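Local coordinates for oxysterol-binding protein homolog 1 (Saccharomyces cerevisiae, PDB 5H28), which transfers sterols and other lipids between membranes and is targeted to the nucleus-vacuole junction through its ankyrin repeats, the part that this chain contains, at residues A145-E150 with E174-N179; N179-D182 with D187-L190; E150-F155 with P183-T188; H162-L167 with L206-D211; E192-K195 with M201-W204. All blocks are in the same frame, centred on the assembly; numbering follows the deposited sequence.

How the interactions relate
Following the chain from the N terminus, the long helix 130-156 opens two long-range contacts one after the other: interaction 1 closes its loop just past helix 172-175, and interaction 3 closes a few residues later, in the loop before helix 189-196. Helix 160-167 then opens interaction 4, which closes at the end of helix 199-207. These three cross one another along the chain, so each reaches past the next helix in sequence. Interactions 2 and 5 are local closures lying within the span of interaction 4: the first shapes the loop leading into helix 189-196, the second pairs that helix with helix 199-207. Asn179, Glu150, Asp187 and Thr188 each serve two contacts.

Interaction 1 of 5, residues A145-E150 with E174-N179; sequences AETAQE and ELLDIN
Thr147 faces Leu176 with its methyl group alone, a polar residue acting as an apolar one. The pair belongs to the ankyrin-repeat domain of Osh1, where the long helix 130-156 lies against the chain leaving the short helix 172-175. The divided role of the threonine follows from its first torsion (chi1 -69°). OG1 is set beside the backbone N, where it turns back along its own helix and hydrogen-bonds to Tyr143 O. CG2 is thrown outward, reaching Leu176 CD2 at 4.1 Å and Leu176 CB at 4.2 Å. A buried hydroxyl is thus satisfied by the helix itself, and the surface offered to the neighbour is purely hydrocarbon.

Leu176 is the first residue beyond helix 172-175 to abandon helical backbone angles, and its side chain heads for helix 130-156. The two branches divide the work: CD2 takes the threonine methyl, while CD1 lies 4.5 Å from Ala148 CA. The backbones come near here, Ala148 CA and Leu176 CA being 6.8 Å apart, consistent with the small side chain of Ala148. The leucine also touches Phe151 on the same helix, and Ile166 and Leu167 on helix 160-167, and so joins three chain elements in one apolar cluster.

Beyond this anchor the chain makes an Asx turn. Asn179 N donates to Asp177 OD1 over 2.9 Å, and the carboxylate oxygen is approached from above its plane, 63° out of it.

Interaction 2 of 5, residues N179-D182 with D187-L190; sequences NGMD and DTVL
The flat carbonyl group of Asp187 receives the N-H of Asp182 from a position tilted 30° out of its plane. The bond is nearly straight, 2.9 Å from Asp182 N to Asp187 O with an angle of 169° at the hydrogen. Beside this donor, Asp182 CB packs 3.5 Å from the same Asp187 O. The carboxylates themselves face elsewhere: Asp182 OD2 accepts from the backbone N of Glu184 and of Thr185, and Asp187 OD1 forms a salt bridge with Arg217.

Further along, direct bonding gives way to water between the two segments. One water donates to Asn179 O at 2.9 Å and also hydrogen-bonds to Thr188 OG1, 2.7 Å away. A second accepts from Val189 N at 3.0 Å, serving an N-H in the first turn of helix 189-196, and lies beside Gly180 O.

Thr188 meets residues 179-182 with both branches. With chi1 at -58°, its hydroxyl faces the first water and its methyl CG2 lies 3.9 Å from Asn179 O. It occupies the N-cap position, yet its side chain makes no capping bond.

Here the loop doubles back through a hairpin-like turn and enters a helix, as ankyrin repeats do. Thr188, Val189 and Leu190 stand at the first three positions of the repeat's TPLH signature, with valine in place of proline.

Interaction 3 of 5, residues E150-F155 with P183-T188; sequences EFRTAF and PETGDT
Arg152 leaves helix 130-156 with its CB directed at the loop 183-188, and the rest of its chain reaches across to Glu184 and Thr185. Its CA is already engaged, lying 3.5 Å above one face of the Phe155 ring, toward the rim. Farther out, CD passes Thr185 CG2 at 4.2 Å. A bend at chi3 (-59°) then swings the guanidinium over the aliphatic part of Glu184, where CZ is 3.9 Å from Glu184 CB and NH1 is 3.7 Å from Glu184 CG.

It is the methylene stem, therefore, and not the carboxylate, that lies against the guanidinium face. The glutamate bends away at chi2 (-63°), the two planes stand 51° apart, and NH1 remains 5.4 Å from Glu184 OE1. Attraction between the charges is probably weak at that distance. The direct ionic partner is Asp182, whose OD1 pairs with NH2.

Thr185 presents its methyl to the arginine and keeps its hydroxyl for the loop: OG1 accepts from Asp187 N at 3.0 Å, closing an ST turn around Gly186, which adopts a positive phi.

The contact lies at the surface of the ankyrin domain, where this loop climbs past the side of helix 130-156. Beneath it, Phe151 and Phe155 of that helix receive Val189 from the start of helix 189-196, and Phe151 and Ala154 pack on Leu163 of helix 160-167.

Interaction 4 of 5, residues H162-L167 with L206-D211; sequences HLESIL and LEHGAD
Leu167 packs closely on His208, whereas Glu164, one helical turn earlier, meets the same histidine only loosely at the exposed border. The contact joins the C-terminal part of helix 160-167 to the Schellman motif that ends helix 199-207 in the third predicted ankyrin repeat.

On the tight side, one branch of the leucine does the work. CD1 rests 3.8 Å from His208 CB and 4.1 Å from His208 CG, coming obliquely to the ring at its root. Trp204 adds to this apolar patch: it touches Leu167 and stacks with the imidazole of His208. The histidine is further held by a hydrogen bond between its ND1 and Trp204 O, which fixes the rotation of the ring, so that NE2 is the nitrogen turned toward Glu164.

On the outer side, Glu164 folds over at chi2 (-69°) and brings OE2 to 3.6 Å from His208 NE2 and 3.8 Å from His208 CE1. The carboxylate and ring planes are 77° apart, and the approach is too long and poorly aligned to count as a hydrogen bond. OE2 is instead hydrogen-bonded to Trp204 NE1. The carboxylate may still bias the imidazole toward a positive charge through space.

Directly after His208 the helix is closed off by the Schellman motif. Gly209, with positive phi, is the C-prime residue; Ala210 N reaches back to Leu205 O, and Gly209 N makes a weak bond of 3.4 Å to Leu206 O.

Interaction 5 of 5, residues E192-K195 with M201-W204; sequences EFVK and MCRW
Glu192 and Lys195 are joined by a salt bridge on the outer side of a helical turn whose inner side carries Phe193 against Met201. Lys195 NZ lies 2.7 Å from Glu192 OE2, meeting the carboxylate on its syn side, 28° out of its plane. The charged ends are paired within helix 189-196, and the surface facing residues 201-204 is apolar.

There, Met201 settles on the phenyl ring. With CG anti to the backbone N (chi1 179°), its side chain extends toward Phe193 before bending, and CG stands 3.4 Å from the ring centroid, 12° off the normal: a close CH-pi contact over the centre of the face. The sulfur follows above the same face at a greater distance, SD being 4.6 Å from the Phe193 centroid, and the pair also counts as a Met-aromatic contact.

Cys202 fills the place alongside. Its SG packs 3.9 Å from Phe193 CB and equally far from Val194 CG2, and it approaches the backbone at Phe193 O to 3.5 Å. The small side chain is consistent with the close approach of the helices, Phe193 CA and Cys202 CA being 6.0 Å apart.

This is the buried core of the helix-turn-helix of an ankyrin repeat, helices 189-196 and 199-207 being joined by a very short turn. Met201 also packs on Phe160 and Leu163 of helix 160-167, while Val194 and Cys202 meet Leu246 of helix 241-256, so the pair lies between a helix earlier in the chain and one later.

Interaction 1 of 5, residues A145-E150 with E174-N179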
# COMPACT_ATOMS: atom_id res chain seq x y z
N ALA A 145 8.81 -9.26 -3.11
CA ALA A 145 10.25 -9.48 -2.99
C ALA A 145 11.02 -8.17 -3.15
O ALA A 145 11.95 -7.90 -2.39
CB ALA A 145 10.72 -10.50 -4.03
N GLU A 146 10.63 -7.36 -4.12
CA GLU A 146 11.33 -6.09 -4.34
C GLU A 146 11.12 -5.12 -3.18
O GLU A 146 12.02 -4.36 -2.83
CB GLU A 146 10.89 -5.46 -5.66
CG GLU A 146 11.38 -6.24 -6.87
CD GLU A 146 10.99 -5.61 -8.19
OE1 GLU A 146 11.46 -6.10 -9.24
OE2 GLU A 146 10.22 -4.63 -8.18
N THR A 147 9.93 -5.15 -2.58
CA THR A 147 9.64 -4.27 -1.45
C THR A 147 10.39 -4.72 -0.20
O THR A 147 10.80 -3.89 0.62
CB THR A 147 8.12 -4.22 -1.20
OG1 THR A 147 7.49 -3.54 -2.29
CG2 THR A 147 7.80 -3.49 0.10
N ALA A 148 10.59 -6.03 -0.04
CA ALA A 148 11.33 -6.53 1.10
C ALA A 148 12.75 -5.98 0.97
O ALA A 148 13.37 -5.56 1.95
CB ALA A 148 11.35 -8.05 1.10
N GLN A 149 13.26 -5.98 -0.26
CA GLN A 149 14.58 -5.46 -0.55
C GLN A 149 14.61 -3.96 -0.26
O GLN A 149 15.54 -3.47 0.37
CB GLN A 149 14.94 -5.72 -2.02
CG GLN A 149 16.23 -5.06 -2.47
CD GLN A 149 17.21 -6.06 -3.06
OE1 GLN A 149 16.95 -6.65 -4.11
NE2 GLN A 149 18.34 -6.25 -2.39
N GLU A 150 13.59 -3.25 -0.72
CA GLU A 150 13.52 -1.80 -0.50
C GLU A 150 13.57 -1.48 0.99
O GLU A 150 14.27 -0.56 1.42
CB GLU A 150 12.25 -1.21 -1.11
CG GLU A 150 12.23 0.31 -1.07
CD GLU A 150 11.01 0.93 -1.74
OE1 GLU A 150 10.99 2.17 -1.89
OE2 GLU A 150 10.08 0.19 -2.11
N GLU A 174 -0.22 -4.22 3.90
CA GLU A 174 -0.55 -5.64 3.87
C GLU A 174 0.49 -6.52 3.18
O GLU A 174 0.52 -7.73 3.40
CB GLU A 174 -1.91 -5.86 3.18
CG GLU A 174 -3.06 -6.17 4.13
CD GLU A 174 -3.34 -5.04 5.11
OE1 GLU A 174 -3.69 -3.93 4.65
OE2 GLU A 174 -3.22 -5.26 6.33
N LEU A 175 1.35 -5.93 2.35
CA LEU A 175 2.35 -6.72 1.64
C LEU A 175 3.75 -6.71 2.25
O LEU A 175 4.64 -7.43 1.79
CB LEU A 175 2.42 -6.30 0.17
CG LEU A 175 1.14 -6.63 -0.61
CD1 LEU A 175 1.36 -6.33 -2.08
CD2 LEU A 175 0.77 -8.10 -0.42
N LEU A 176 3.94 -5.89 3.28
CA LEU A 176 5.21 -5.83 3.98
C LEU A 176 4.90 -5.92 5.47
O LEU A 176 4.34 -4.99 6.05
CB LEU A 176 5.96 -4.53 3.69
CG LEU A 176 7.25 -4.36 4.51
CD1 LEU A 176 8.23 -5.47 4.16
CD2 LEU A 176 7.87 -3.00 4.22
N ASP A 177 5.23 -7.06 6.07
CA ASP A 177 4.97 -7.27 7.49
C ASP A 177 6.23 -6.95 8.29
O ASP A 177 7.22 -7.68 8.23
CB ASP A 177 4.55 -8.72 7.73
CG ASP A 177 4.20 -9.01 9.18
OD1 ASP A 177 4.18 -8.06 10.00
OD2 ASP A 177 3.95 -10.19 9.49
N ILE A 178 6.18 -5.85 9.04
CA ILE A 178 7.31 -5.42 9.85
C ILE A 178 7.68 -6.50 10.87
O ILE A 178 8.82 -6.57 11.31
CB ILE A 178 6.99 -4.08 10.56
CG1 ILE A 178 8.26 -3.48 11.17
CG2 ILE A 178 5.92 -4.29 11.63
CD1 ILE A 178 8.06 -2.08 11.71
N ASN A 179 6.72 -7.35 11.21
CA ASN A 179 6.96 -8.42 12.17
C ASN A 179 7.26 -9.77 11.55
O ASN A 179 7.47 -10.76 12.25
CB ASN A 179 5.76 -8.55 13.11
CG ASN A 179 5.62 -7.36 14.02
OD1 ASN A 179 6.56 -7.01 14.75
ND2 ASN A 179 4.46 -6.72 14.00

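Interaction 2 of 5, residues N179-D182 with D187-L190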
# COMPACT_ATOMS: atom_id res chain seq x y z
N ASN A 179 6.72 -7.35 11.21
CA ASN A 179 6.96 -8.42 12.17
C ASN A 179 7.26 -9.77 11.55
O ASN A 179 7.47 -10.76 12.25
CB ASN A 179 5.76 -8.55 13.11
CG ASN A 179 5.62 -7.36 14.02
OD1 ASN A 179 6.56 -7.01 14.75
ND2 ASN A 179 4.46 -6.72 14.00
N GLY A 180 7.29 -9.82 10.22
CA GLY A 180 7.56 -11.07 9.54
C GLY A 180 9.03 -11.29 9.25
O GLY A 180 9.85 -10.38 9.35
N MET A 181 9.38 -12.52 8.89
CA MET A 181 10.75 -12.87 8.57
C MET A 181 11.07 -12.43 7.14
O MET A 181 10.30 -12.70 6.22
CB MET A 181 10.96 -14.38 8.70
CG MET A 181 10.58 -14.92 10.06
SD MET A 181 10.75 -16.71 10.17
CE MET A 181 9.16 -17.22 9.54
N ASP A 182 12.19 -11.75 6.97
CA ASP A 182 12.60 -11.30 5.65
C ASP A 182 12.81 -12.53 4.76
O ASP A 182 13.42 -13.51 5.19
CB ASP A 182 13.89 -10.50 5.74
CG ASP A 182 14.37 -10.02 4.39
OD1 ASP A 182 13.91 -8.96 3.94
OD2 ASP A 182 15.20 -10.72 3.78
N ASP A 187 15.60 -12.94 8.81
CA ASP A 187 15.60 -12.17 10.05
C ASP A 187 14.43 -11.21 10.18
O ASP A 187 13.79 -10.84 9.20
CB ASP A 187 16.91 -11.38 10.19
CG ASP A 187 18.14 -12.26 10.21
OD1 ASP A 187 18.09 -13.37 10.78
OD2 ASP A 187 19.17 -11.84 9.65
N THR A 188 14.16 -10.80 11.42
CA THR A 188 13.09 -9.87 11.74
C THR A 188 13.77 -8.56 12.14
O THR A 188 14.71 -8.54 12.94
CB THR A 188 12.22 -10.44 12.87
OG1 THR A 188 11.69 -11.71 12.44
CG2 THR A 188 11.06 -9.51 13.18
N VAL A 189 13.28 -7.46 11.58
CA VAL A 189 13.92 -6.16 11.77
C VAL A 189 14.14 -5.65 13.19
O VAL A 189 15.24 -5.19 13.50
CB VAL A 189 13.21 -5.09 10.90
CG1 VAL A 189 11.83 -4.79 11.43
CG2 VAL A 189 14.07 -3.84 10.82
N LEU A 190 13.14 -5.71 14.06
CA LEU A 190 13.34 -5.22 15.42
C LEU A 190 14.49 -5.97 16.08
O LEU A 190 15.39 -5.36 16.66
CB LEU A 190 12.06 -5.36 16.26
CG LEU A 190 12.17 -4.91 17.72
CD1 LEU A 190 12.76 -3.50 17.79
CD2 LEU A 190 10.79 -4.97 18.38
O HOH W 1 9.34 -12.87 12.84
O HOH W 2 10.86 -7.93 9.83

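Interaction 3 of 5, residues E150-F155 with P183-T188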
# COMPACT_ATOMS: atom_id res chain seq x y z
N GLU A 150 13.59 -3.25 -0.72
CA GLU A 150 13.52 -1.80 -0.50
C GLU A 150 13.57 -1.48 0.99
O GLU A 150 14.27 -0.56 1.42
CB GLU A 150 12.25 -1.21 -1.11
CG GLU A 150 12.23 0.31 -1.07
CD GLU A 150 11.01 0.93 -1.74
OE1 GLU A 150 10.99 2.17 -1.89
OE2 GLU A 150 10.08 0.19 -2.11
N PHE A 151 12.83 -2.25 1.78
CA PHE A 151 12.79 -2.05 3.22
C PHE A 151 14.18 -2.30 3.82
O PHE A 151 14.65 -1.50 4.65
CB PHE A 151 11.74 -2.98 3.84
CG PHE A 151 11.47 -2.73 5.30
CD1 PHE A 151 11.15 -1.45 5.76
CD2 PHE A 151 11.50 -3.78 6.21
CE1 PHE A 151 10.85 -1.23 7.11
CE2 PHE A 151 11.21 -3.57 7.56
CZ PHE A 151 10.89 -2.29 8.02
N ARG A 152 14.84 -3.37 3.40
CA ARG A 152 16.19 -3.69 3.90
C ARG A 152 17.17 -2.57 3.56
O ARG A 152 18.01 -2.20 4.38
CB ARG A 152 16.72 -4.99 3.29
CG ARG A 152 15.99 -6.27 3.73
CD ARG A 152 16.84 -7.51 3.46
NE ARG A 152 17.20 -7.67 2.05
CZ ARG A 152 16.41 -8.20 1.11
NH1 ARG A 152 16.84 -8.30 -0.14
NH2 ARG A 152 15.20 -8.63 1.42
N THR A 153 17.07 -2.05 2.34
CA THR A 153 17.97 -0.98 1.92
C THR A 153 17.76 0.23 2.81
O THR A 153 18.73 0.82 3.32
CB THR A 153 17.70 -0.58 0.46
OG1 THR A 153 17.98 -1.69 -0.39
CG2 THR A 153 18.59 0.59 0.06
N ALA A 154 16.50 0.60 3.02
CA ALA A 154 16.17 1.75 3.83
C ALA A 154 16.58 1.61 5.29
O ALA A 154 17.15 2.55 5.86
CB ALA A 154 14.68 2.05 3.73
N PHE A 155 16.33 0.46 5.92
CA PHE A 155 16.74 0.38 7.31
C PHE A 155 18.24 0.13 7.48
O PHE A 155 18.82 0.60 8.45
CB PHE A 155 15.87 -0.61 8.14
CG PHE A 155 16.00 -2.08 7.79
CD1 PHE A 155 17.18 -2.78 7.98
CD2 PHE A 155 14.87 -2.79 7.37
CE1 PHE A 155 17.23 -4.16 7.79
CE2 PHE A 155 14.91 -4.16 7.18
CZ PHE A 155 16.09 -4.86 7.38
N PRO A 183 12.33 -12.48 3.51
CA PRO A 183 12.48 -13.61 2.58
C PRO A 183 13.90 -13.99 2.18
O PRO A 183 14.14 -15.12 1.74
CB PRO A 183 11.63 -13.18 1.39
CG PRO A 183 11.81 -11.69 1.39
CD PRO A 183 11.64 -11.36 2.85
N GLU A 184 14.84 -13.06 2.30
CA GLU A 184 16.23 -13.32 1.93
C GLU A 184 17.14 -13.68 3.10
O GLU A 184 17.95 -14.60 3.00
CB GLU A 184 16.82 -12.10 1.21
CG GLU A 184 16.40 -11.95 -0.25
CD GLU A 184 16.87 -13.10 -1.11
OE1 GLU A 184 18.06 -13.47 -1.02
OE2 GLU A 184 16.05 -13.64 -1.89
N THR A 185 17.00 -12.95 4.21
CA THR A 185 17.83 -13.19 5.38
C THR A 185 17.14 -14.07 6.42
O THR A 185 17.80 -14.74 7.22
CB THR A 185 18.20 -11.88 6.08
OG1 THR A 185 17.03 -11.31 6.67
CG2 THR A 185 18.79 -10.89 5.09
N GLY A 186 15.81 -14.05 6.41
CA GLY A 186 15.06 -14.82 7.37
C GLY A 186 14.97 -14.11 8.71
O GLY A 186 14.34 -14.60 9.64
N ASP A 187 15.60 -12.94 8.81
CA ASP A 187 15.60 -12.17 10.05
C ASP A 187 14.43 -11.21 10.18
O ASP A 187 13.79 -10.84 9.20
CB ASP A 187 16.91 -11.38 10.19
CG ASP A 187 18.14 -12.26 10.21
OD1 ASP A 187 18.09 -13.37 10.78
OD2 ASP A 187 19.17 -11.84 9.65
N THR A 188 14.16 -10.80 11.42
CA THR A 188 13.09 -9.87 11.74
C THR A 188 13.77 -8.56 12.14
O THR A 188 14.71 -8.54 12.94
CB THR A 188 12.22 -10.44 12.87
OG1 THR A 188 11.69 -11.71 12.44
CG2 THR A 188 11.06 -9.51 13.18

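Interaction 4 of 5, residues H162-L167 with L206-D211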
# COMPACT_ATOMS: atom_id res chain seq x y z
N HIS A 162 13.19 7.51 3.71
CA HIS A 162 12.79 6.40 2.85
C HIS A 162 11.87 5.45 3.62
O HIS A 162 10.86 4.99 3.09
CB HIS A 162 14.03 5.66 2.35
CG HIS A 162 13.76 4.71 1.22
ND1 HIS A 162 14.76 3.99 0.61
CD2 HIS A 162 12.60 4.36 0.60
CE1 HIS A 162 14.23 3.23 -0.34
NE2 HIS A 162 12.93 3.43 -0.36
N LEU A 163 12.23 5.15 4.87
CA LEU A 163 11.41 4.26 5.69
C LEU A 163 9.99 4.80 5.86
O LEU A 163 9.03 4.05 5.85
CB LEU A 163 12.04 4.06 7.07
CG LEU A 163 13.28 3.17 7.13
CD1 LEU A 163 13.95 3.30 8.49
CD2 LEU A 163 12.88 1.73 6.87
N GLU A 164 9.88 6.12 6.03
CA GLU A 164 8.58 6.76 6.19
C GLU A 164 7.72 6.50 4.95
O GLU A 164 6.54 6.17 5.06
CB GLU A 164 8.74 8.26 6.39
CG GLU A 164 9.29 8.69 7.75
CD GLU A 164 8.32 8.44 8.89
OE1 GLU A 164 7.10 8.65 8.69
OE2 GLU A 164 8.77 8.06 9.99
N SER A 165 8.31 6.66 3.77
CA SER A 165 7.60 6.45 2.52
C SER A 165 7.17 5.00 2.33
O SER A 165 6.10 4.71 1.79
CB SER A 165 8.46 6.89 1.33
OG SER A 165 8.56 8.31 1.27
N ILE A 166 8.01 4.07 2.78
CA ILE A 166 7.70 2.65 2.64
C ILE A 166 6.55 2.21 3.53
O ILE A 166 5.61 1.57 3.06
CB ILE A 166 8.93 1.78 2.96
CG1 ILE A 166 10.04 2.06 1.95
CG2 ILE A 166 8.56 0.30 2.93
CD1 ILE A 166 11.38 1.47 2.35
N LEU A 167 6.61 2.57 4.80
CA LEU A 167 5.55 2.16 5.72
C LEU A 167 4.25 2.94 5.60
O LEU A 167 3.21 2.47 6.08
CB LEU A 167 6.07 2.19 7.17
CG LEU A 167 7.23 1.23 7.44
CD1 LEU A 167 7.50 1.14 8.92
CD2 LEU A 167 6.90 -0.16 6.90
N LEU A 206 9.25 0.23 16.87
CA LEU A 206 8.17 -0.06 17.81
C LEU A 206 6.98 0.87 17.57
O LEU A 206 5.83 0.43 17.62
CB LEU A 206 8.66 0.09 19.25
CG LEU A 206 9.42 -1.08 19.88
CD1 LEU A 206 8.47 -2.24 20.11
CD2 LEU A 206 10.56 -1.51 19.00
N GLU A 207 7.25 2.14 17.31
CA GLU A 207 6.17 3.09 17.08
C GLU A 207 5.48 2.86 15.74
O GLU A 207 4.38 3.36 15.51
CB GLU A 207 6.68 4.53 17.17
CG GLU A 207 7.76 4.91 16.18
CD GLU A 207 8.15 6.37 16.27
OE1 GLU A 207 7.30 7.23 15.96
OE2 GLU A 207 9.31 6.66 16.65
N HIS A 208 6.11 2.08 14.86
CA HIS A 208 5.52 1.79 13.56
C HIS A 208 4.97 0.38 13.41
O HIS A 208 4.84 -0.13 12.30
CB HIS A 208 6.51 2.09 12.44
CG HIS A 208 6.69 3.55 12.18
ND1 HIS A 208 7.44 4.37 13.01
CD2 HIS A 208 6.18 4.36 11.22
CE1 HIS A 208 7.37 5.61 12.57
NE2 HIS A 208 6.61 5.63 11.49
N GLY A 209 4.67 -0.27 14.54
CA GLY A 209 4.10 -1.60 14.47
C GLY A 209 4.91 -2.79 14.94
O GLY A 209 4.35 -3.87 15.13
N ALA A 210 6.22 -2.62 15.12
CA ALA A 210 7.05 -3.74 15.57
C ALA A 210 6.52 -4.25 16.91
O ALA A 210 6.27 -3.47 17.83
CB ALA A 210 8.50 -3.31 15.71
N ASP A 211 6.35 -5.57 17.00
CA ASP A 211 5.83 -6.21 18.21
C ASP A 211 6.92 -6.88 19.06
O ASP A 211 7.65 -7.74 18.58
CB ASP A 211 4.77 -7.24 17.78
CG ASP A 211 4.27 -8.10 18.93
OD1 ASP A 211 4.37 -7.67 20.10
OD2 ASP A 211 3.77 -9.21 18.65

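Interaction 5 of 5, residues E192-K195 with M201-W204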
# COMPACT_ATOMS: atom_id res chain seq x y z
N GLU A 192 17.02 -7.47 14.78
CA GLU A 192 18.30 -7.08 14.22
C GLU A 192 18.81 -5.77 14.80
O GLU A 192 20.00 -5.62 15.04
CB GLU A 192 18.22 -6.99 12.70
CG GLU A 192 17.96 -8.34 12.05
CD GLU A 192 18.90 -9.42 12.57
OE1 GLU A 192 20.13 -9.25 12.44
OE2 GLU A 192 18.41 -10.43 13.12
N PHE A 193 17.92 -4.81 15.04
CA PHE A 193 18.38 -3.54 15.59
C PHE A 193 18.62 -3.60 17.09
O PHE A 193 19.34 -2.77 17.64
CB PHE A 193 17.45 -2.41 15.19
CG PHE A 193 17.70 -1.93 13.79
CD1 PHE A 193 18.77 -1.07 13.53
CD2 PHE A 193 16.94 -2.39 12.73
CE1 PHE A 193 19.08 -0.69 12.23
CE2 PHE A 193 17.25 -2.02 11.42
CZ PHE A 193 18.32 -1.16 11.17
N VAL A 194 18.03 -4.59 17.76
CA VAL A 194 18.28 -4.76 19.18
C VAL A 194 19.73 -5.25 19.27
O VAL A 194 20.52 -4.78 20.09
CB VAL A 194 17.33 -5.80 19.80
CG1 VAL A 194 17.82 -6.21 21.18
CG2 VAL A 194 15.93 -5.21 19.92
N LYS A 195 20.09 -6.19 18.40
CA LYS A 195 21.45 -6.73 18.37
C LYS A 195 22.45 -5.65 17.95
O LYS A 195 23.59 -5.65 18.41
CB LYS A 195 21.53 -7.93 17.42
CG LYS A 195 20.78 -9.15 17.96
CD LYS A 195 20.86 -10.36 17.05
CE LYS A 195 19.99 -10.20 15.81
NZ LYS A 195 19.95 -11.47 15.02
N MET A 201 16.53 3.55 16.36
CA MET A 201 15.85 2.77 15.34
C MET A 201 14.85 1.82 15.99
O MET A 201 13.75 1.62 15.47
CB MET A 201 16.84 1.98 14.48
CG MET A 201 16.17 1.11 13.41
SD MET A 201 15.17 2.05 12.22
CE MET A 201 16.45 2.68 11.16
N CYS A 202 15.23 1.23 17.12
CA CYS A 202 14.32 0.32 17.81
C CYS A 202 13.04 1.07 18.19
O CYS A 202 11.94 0.57 17.97
CB CYS A 202 14.97 -0.26 19.07
SG CYS A 202 16.24 -1.52 18.75
N ARG A 203 13.19 2.27 18.74
CA ARG A 203 12.04 3.08 19.13
C ARG A 203 11.17 3.38 17.92
O ARG A 203 9.94 3.30 17.99
CB ARG A 203 12.49 4.39 19.78
CG ARG A 203 13.16 4.24 21.14
CD ARG A 203 13.65 5.60 21.64
NE ARG A 203 14.41 5.48 22.89
CZ ARG A 203 13.88 5.20 24.07
NH1 ARG A 203 12.57 5.02 24.19
NH2 ARG A 203 14.66 5.10 25.14
N TRP A 204 11.80 3.73 16.80
CA TRP A 204 11.07 4.05 15.58
C TRP A 204 10.28 2.84 15.10
O TRP A 204 9.12 2.94 14.73
CB TRP A 204 12.05 4.49 14.48
CG TRP A 204 11.38 5.09 13.27
CD1 TRP A 204 11.13 6.42 13.06
CD2 TRP A 204 10.86 4.40 12.13
NE1 TRP A 204 10.49 6.59 11.85
CE2 TRP A 204 10.31 5.37 11.26
CE3 TRP A 204 10.81 3.05 11.76
CZ2 TRP A 204 9.72 5.03 10.04
CZ3 TRP A 204 10.21 2.71 10.55
CH2 TRP A 204 9.67 3.70 9.70